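Local structure of citrate synthase (Mycobacterium tuberculosis, 4TVM) at residues 119-124 against 175-180; 125-130 against 134-139. The protein catalyses the condensation of oxaloacetate with acetyl-CoA, with hydrolysis of the thioester, to give citrate and CoA in the Krebs cycle. One frame throughout, in Å; residues are numbered along the deposited sequence.

Interaction 1. Residues 119-124 against 175-180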
loop_
_atom_site.group_PDB
_atom_site.type_symbol
_atom_site.label_atom_id
_atom_site.label_comp_id
_atom_site.label_asym_id
_atom_site.label_seq_id
_atom_site.Cartn_x
_atom_site.Cartn_y
_atom_site.Cartn_z
ATOM N N ASP A 119 21.677 -5.071 -14.397
ATOM C CA ASP A 119 21.622 -3.792 -13.682
ATOM C C ASP A 119 20.766 -3.851 -12.420
ATOM O O ASP A 119 21.097 -3.241 -11.397
ATOM C CB ASP A 119 21.109 -2.685 -14.573
ATOM C CG ASP A 119 22.104 -2.250 -15.611
ATOM O OD1 ASP A 119 23.208 -2.820 -15.715
ATOM O OD2 ASP A 119 21.753 -1.315 -16.352
ATOM N N LEU A 120 19.664 -4.587 -12.494
ATOM C CA LEU A 120 18.809 -4.795 -11.326
ATOM C C LEU A 120 19.490 -5.667 -10.329
ATOM O O LEU A 120 19.339 -5.483 -9.129
ATOM C CB LEU A 120 17.456 -5.389 -11.683
ATOM C CG LEU A 120 16.553 -5.481 -10.450
ATOM C CD1 LEU A 120 16.220 -4.098 -9.940
ATOM C CD2 LEU A 120 15.283 -6.276 -10.713
ATOM N N LYS A 121 20.284 -6.593 -10.806
ATOM C CA LYS A 121 21.196 -7.332 -9.913
ATOM C C LYS A 121 22.180 -6.417 -9.233
ATOM O O LYS A 121 22.299 -6.447 -8.025
ATOM C CB LYS A 121 21.967 -8.366 -10.706
ATOM C CG LYS A 121 22.607 -9.443 -9.868
ATOM C CD LYS A 121 23.725 -10.116 -10.633
ATOM C CE LYS A 121 24.318 -11.277 -9.857
ATOM N NZ LYS A 121 25.793 -11.227 -9.874
ATOM N N ARG A 122 22.872 -5.586 -10.025
ATOM C CA ARG A 122 23.864 -4.638 -9.513
ATOM C C ARG A 122 23.299 -3.640 -8.496
ATOM O O ARG A 122 23.958 -3.301 -7.536
ATOM C CB ARG A 122 24.478 -3.864 -10.673
ATOM C CG ARG A 122 25.609 -4.570 -11.408
ATOM C CD ARG A 122 25.858 -3.916 -12.767
ATOM N NE ARG A 122 25.979 -2.461 -12.660
ATOM C CZ ARG A 122 26.177 -1.637 -13.692
ATOM N NH1 ARG A 122 26.282 -2.107 -14.936
ATOM N NH2 ARG A 122 26.282 -0.327 -13.476
ATOM N N PHE A 123 22.084 -3.157 -8.739
ATOM C CA PHE A 123 21.351 -2.267 -7.840
ATOM C C PHE A 123 21.309 -2.715 -6.382
ATOM O O PHE A 123 21.178 -1.893 -5.498
ATOM C CB PHE A 123 19.937 -2.184 -8.378
ATOM C CG PHE A 123 19.019 -1.277 -7.619
ATOM C CD1 PHE A 123 18.247 -1.771 -6.584
ATOM C CD2 PHE A 123 18.834 0.027 -8.028
ATOM C CE1 PHE A 123 17.341 -0.961 -5.919
ATOM C CE2 PHE A 123 17.938 0.854 -7.363
ATOM C CZ PHE A 123 17.179 0.353 -6.310
ATOM N N PHE A 124 21.449 -4.018 -6.123
ATOM C CA PHE A 124 21.670 -4.494 -4.754
ATOM C C PHE A 124 22.944 -3.938 -4.131
ATOM O O PHE A 124 23.086 -3.903 -2.897
ATOM C CB PHE A 124 21.678 -6.028 -4.695
ATOM C CG PHE A 124 20.282 -6.660 -4.749
ATOM C CD1 PHE A 124 19.664 -6.932 -5.970
ATOM C CD2 PHE A 124 19.614 -6.986 -3.587
ATOM C CE1 PHE A 124 18.412 -7.516 -6.029
ATOM C CE2 PHE A 124 18.373 -7.583 -3.626
ATOM C CZ PHE A 124 17.766 -7.851 -4.853
ATOM N N ALA A 175 14.343 -12.181 -3.282
ATOM C CA ALA A 175 14.381 -12.466 -1.859
ATOM C C ALA A 175 15.670 -13.210 -1.517
ATOM O O ALA A 175 16.265 -12.977 -0.465
ATOM C CB ALA A 175 13.184 -13.294 -1.483
ATOM N N ALA A 176 16.103 -14.110 -2.389
ATOM C CA ALA A 176 17.364 -14.795 -2.153
ATOM C C ALA A 176 18.515 -13.805 -2.212
ATOM O O ALA A 176 19.455 -13.944 -1.436
ATOM C CB ALA A 176 17.588 -15.899 -3.174
ATOM N N TYR A 177 18.462 -12.818 -3.115
ATOM C CA TYR A 177 19.543 -11.836 -3.159
ATOM C C TYR A 177 19.560 -10.918 -1.958
ATOM O O TYR A 177 20.613 -10.499 -1.515
ATOM C CB TYR A 177 19.488 -11.012 -4.428
ATOM C CG TYR A 177 19.922 -11.771 -5.638
ATOM C CD1 TYR A 177 20.123 -13.157 -5.603
ATOM C CD2 TYR A 177 20.133 -11.117 -6.825
ATOM C CE1 TYR A 177 20.518 -13.840 -6.723
ATOM C CE2 TYR A 177 20.538 -11.800 -7.944
ATOM C CZ TYR A 177 20.725 -13.156 -7.882
ATOM O OH TYR A 177 21.112 -13.808 -9.009
ATOM N N ALA A 178 18.391 -10.600 -1.434
ATOM C CA ALA A 178 18.309 -9.737 -0.276
ATOM C C ALA A 178 18.904 -10.454 0.923
ATOM O O ALA A 178 19.509 -9.838 1.777
ATOM C CB ALA A 178 16.868 -9.356 -0.030
ATOM N N TYR A 179 18.713 -11.766 0.996
ATOM C CA TYR A 179 19.370 -12.580 2.029
ATOM C C TYR A 179 20.850 -12.507 1.837
ATOM O O TYR A 179 21.576 -12.204 2.758
ATOM C CB TYR A 179 18.945 -14.061 1.965
ATOM C CG TYR A 179 19.720 -14.896 2.911
ATOM C CD1 TYR A 179 19.503 -14.807 4.269
ATOM C CD2 TYR A 179 20.724 -15.770 2.456
ATOM C CE1 TYR A 179 20.241 -15.577 5.156
ATOM C CE2 TYR A 179 21.467 -16.535 3.335
ATOM C CZ TYR A 179 21.223 -16.426 4.682
ATOM O OH TYR A 179 21.938 -17.180 5.572
ATOM N N LYS A 180 21.319 -12.762 0.634
ATOM C CA LYS A 180 22.772 -12.781 0.444
ATOM C C LYS A 180 23.399 -11.466 0.837
ATOM O O LYS A 180 24.510 -11.435 1.386
ATOM C CB LYS A 180 23.134 -13.133 -0.990
ATOM C CG LYS A 180 22.830 -14.593 -1.328
ATOM C CD LYS A 180 23.565 -15.505 -0.363
ATOM C CE LYS A 180 23.741 -16.916 -0.913
ATOM N NZ LYS A 180 24.503 -17.753 0.053
#
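An edge-to-face aromatic pair, Phe-124 with Tyr-177, joins the turn that follows helix 118-122 to the flank of helix 159-182. The rim of the tyrosine ring is directed at the face of the phenylalanine, with centroids 5.7 Å apart and planes at 74°. The same face also receives the tyrosine methylene in a CH-pi contact, Tyr-177 CB lying 3.8 Å from the centroid of the Phe-124 ring and only 19° from its normal. Farther along the helix, Phe-124 CE2 approaches Ala-178 CB at 4.3 Å, so the phenylalanine bears on two successive residues.

Lys-121 contributes its aliphatic stem. A chi1 of -163° sets its CG beside the carbonyl carbon, where Lys-121 CG meets Tyr-177 CE2 at 3.7 Å, and the chain crosses the tyrosine at about a right angle. The polar ends are satisfied by the segment just beyond helix 159-182: Lys-121 NZ hydrogen-bonds to Tyr-189 OH, and Tyr-177 OH to Leu-188 O. Phe-187 stacks on Tyr-177 and meets Phe-124 edge-to-face, completing an aromatic cluster of three rings. The result is a helix end packed on a helix flank by an aromatic cluster, within the largely alpha-helical citrate synthase fold.

Interaction 2. Residues 125-130 against 134-139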
loop_
_atom_site.group_PDB
_atom_site.type_symbol
_atom_site.label_atom_id
_atom_site.label_comp_id
_atom_site.label_asym_id
_atom_site.label_seq_id
_atom_site.Cartn_x
_atom_site.Cartn_y
_atom_site.Cartn_z
ATOM N N ASP A 125 23.857 -3.477 -4.978
ATOM C CA ASP A 125 25.135 -2.967 -4.513
ATOM C C ASP A 125 25.029 -1.689 -3.697
ATOM O O ASP A 125 25.884 -1.422 -2.850
ATOM C CB ASP A 125 26.096 -2.777 -5.697
ATOM C CG ASP A 125 26.562 -4.104 -6.277
ATOM O OD1 ASP A 125 26.222 -5.151 -5.688
ATOM O OD2 ASP A 125 27.263 -4.113 -7.315
ATOM N N GLY A 126 23.971 -0.920 -3.939
ATOM C CA GLY A 126 23.771 0.369 -3.291
ATOM C C GLY A 126 23.262 0.299 -1.872
ATOM O O GLY A 126 23.404 1.256 -1.087
ATOM N N PHE A 127 22.643 -0.811 -1.512
ATOM C CA PHE A 127 22.201 -0.964 -0.130
ATOM C C PHE A 127 23.403 -1.087 0.826
ATOM O O PHE A 127 24.515 -1.443 0.413
ATOM C CB PHE A 127 21.258 -2.165 -0.012
ATOM C CG PHE A 127 19.951 -1.955 -0.719
ATOM C CD1 PHE A 127 19.024 -1.035 -0.237
ATOM C CD2 PHE A 127 19.636 -2.666 -1.864
ATOM C CE1 PHE A 127 17.812 -0.854 -0.886
ATOM C CE2 PHE A 127 18.424 -2.468 -2.527
ATOM C CZ PHE A 127 17.521 -1.558 -2.045
ATOM N N PRO A 128 23.184 -0.777 2.107
ATOM C CA PRO A 128 24.228 -0.762 3.129
ATOM C C PRO A 128 24.708 -2.153 3.446
ATOM O O PRO A 128 24.071 -3.110 3.006
ATOM C CB PRO A 128 23.543 -0.155 4.337
ATOM C CG PRO A 128 22.374 0.542 3.809
ATOM C CD PRO A 128 21.950 -0.119 2.548
ATOM N N ARG A 129 25.766 -2.256 4.257
ATOM C CA ARG A 129 26.641 -3.431 4.258
ATOM C C ARG A 129 25.973 -4.771 4.561
ATOM O O ARG A 129 26.264 -5.763 3.875
ATOM C CB ARG A 129 27.877 -3.237 5.161
ATOM C CG ARG A 129 28.828 -4.428 5.155
ATOM C CD ARG A 129 30.164 -4.113 5.771
ATOM N NE ARG A 129 30.040 -3.757 7.186
ATOM C CZ ARG A 129 30.044 -4.634 8.187
ATOM N NH1 ARG A 129 30.157 -5.946 7.962
ATOM N NH2 ARG A 129 29.941 -4.195 9.438
ATOM N N ASN A 130 25.154 -4.866 5.603
ATOM C CA ASN A 130 24.310 -6.049 5.695
ATOM C C ASN A 130 22.924 -5.693 6.155
ATOM O O ASN A 130 22.544 -5.880 7.306
ATOM C CB ASN A 130 24.934 -7.327 6.349
ATOM C CG ASN A 130 25.858 -7.074 7.540
ATOM O OD1 ASN A 130 25.520 -6.368 8.494
ATOM N ND2 ASN A 130 27.010 -7.739 7.521
ATOM N N MET A 134 13.868 -7.311 4.438
ATOM C CA MET A 134 12.568 -6.784 4.163
ATOM C C MET A 134 12.611 -5.422 3.482
ATOM O O MET A 134 11.852 -5.181 2.572
ATOM C CB MET A 134 11.779 -6.719 5.434
ATOM C CG MET A 134 10.318 -6.606 5.158
ATOM S SD MET A 134 9.743 -8.012 4.187
ATOM C CE MET A 134 8.165 -7.291 3.738
ATOM N N PRO A 135 13.483 -4.524 3.935
ATOM C CA PRO A 135 13.626 -3.234 3.263
ATOM C C PRO A 135 14.104 -3.319 1.824
ATOM O O PRO A 135 13.602 -2.618 0.945
ATOM C CB PRO A 135 14.689 -2.520 4.104
ATOM C CG PRO A 135 14.566 -3.103 5.461
ATOM C CD PRO A 135 13.931 -4.462 5.335
ATOM N N VAL A 136 15.088 -4.165 1.607
ATOM C CA VAL A 136 15.707 -4.321 0.321
ATOM C C VAL A 136 14.714 -4.804 -0.696
ATOM O O VAL A 136 14.680 -4.319 -1.805
ATOM C CB VAL A 136 16.846 -5.361 0.393
ATOM C CG1 VAL A 136 17.559 -5.449 -0.948
ATOM C CG2 VAL A 136 17.836 -4.998 1.492
ATOM N N LEU A 137 13.927 -5.794 -0.313
ATOM C CA LEU A 137 12.878 -6.365 -1.164
ATOM C C LEU A 137 11.753 -5.387 -1.534
ATOM O O LEU A 137 11.265 -5.387 -2.660
ATOM C CB LEU A 137 12.289 -7.583 -0.448
ATOM C CG LEU A 137 10.882 -8.091 -0.747
ATOM C CD1 LEU A 137 10.904 -9.018 -1.923
ATOM C CD2 LEU A 137 10.342 -8.836 0.467
ATOM N N SER A 138 11.285 -4.571 -0.611
ATOM C CA SER A 138 10.274 -3.577 -1.021
ATOM C C SER A 138 10.929 -2.591 -2.015
ATOM O O SER A 138 10.321 -2.172 -3.011
ATOM C CB SER A 138 9.771 -2.815 0.189
ATOM O OG SER A 138 10.898 -2.458 0.987
ATOM N N SER A 139 12.189 -2.250 -1.746
ATOM C CA SER A 139 12.859 -1.263 -2.543
ATOM C C SER A 139 12.983 -1.773 -3.962
ATOM O O SER A 139 12.720 -1.037 -4.917
ATOM C CB SER A 139 14.219 -0.952 -1.941
ATOM O OG SER A 139 14.752 0.234 -2.480
#
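Phe-127 illustrates how a connection between two helices can fold back on the second of them: its ring packs against Val-136 and Ser-139, one turn apart on helix 133-147, from the loop that joins two consecutive helices at the subunit interface. The side chain leaves the backbone with CB directed at the helix and CG anti to the carbonyl carbon (chi1 -68°), which carries the ring to the helix. On one side of the ring, CD2 and CE2 lie beneath the valine methyl, Phe-127 CE2 being 3.5 Å from Val-136 CG1. This is a CH-pi contact over the face: Val-136 CG1 is 3.9 Å from the centroid of the Phe-127 ring and 30° off its normal. Towards the tip, the partner changes from methyl to serine. CE1 and CZ meet Ser-139 at the ring edge, with its hydroxyl in the ring plane and Phe-127 CZ 3.3 Å from Ser-139 OG.

Across the dimer, Phe-123 of the second subunit meets the Phe-127 ring edge-to-face, and Ser-139 O hydrogen-bonds to Ser-139 OG of that subunit. The helix has a further internal tie in Ser-138, whose OG donates to Pro-135 O at 2.7 Å, 39° out of the carbonyl plane and from the same face as Ser-139 N.

Overall arrangement
Interaction 2 is nested within the chain loop closed by interaction 1, and their centres lie about 8 Å apart. Helix 133-147 is the element that joins them: Val-136 CG1, already packed on a ring in interaction 2, also lies 3.5 Å from Phe-124 CE2, while Val-136 CB is 4.0 Å from Ala-178 CB. Val-136 thus touches both the connection before its own helix and helix 159-182 after it, making the two contacts continuous. Together they reach the dimer interface, where Phe-123 meets Phe-123 of the second subunit. Both contacts lie away from the oxaloacetate pocket, which includes the probable catalytic residue Asp-366.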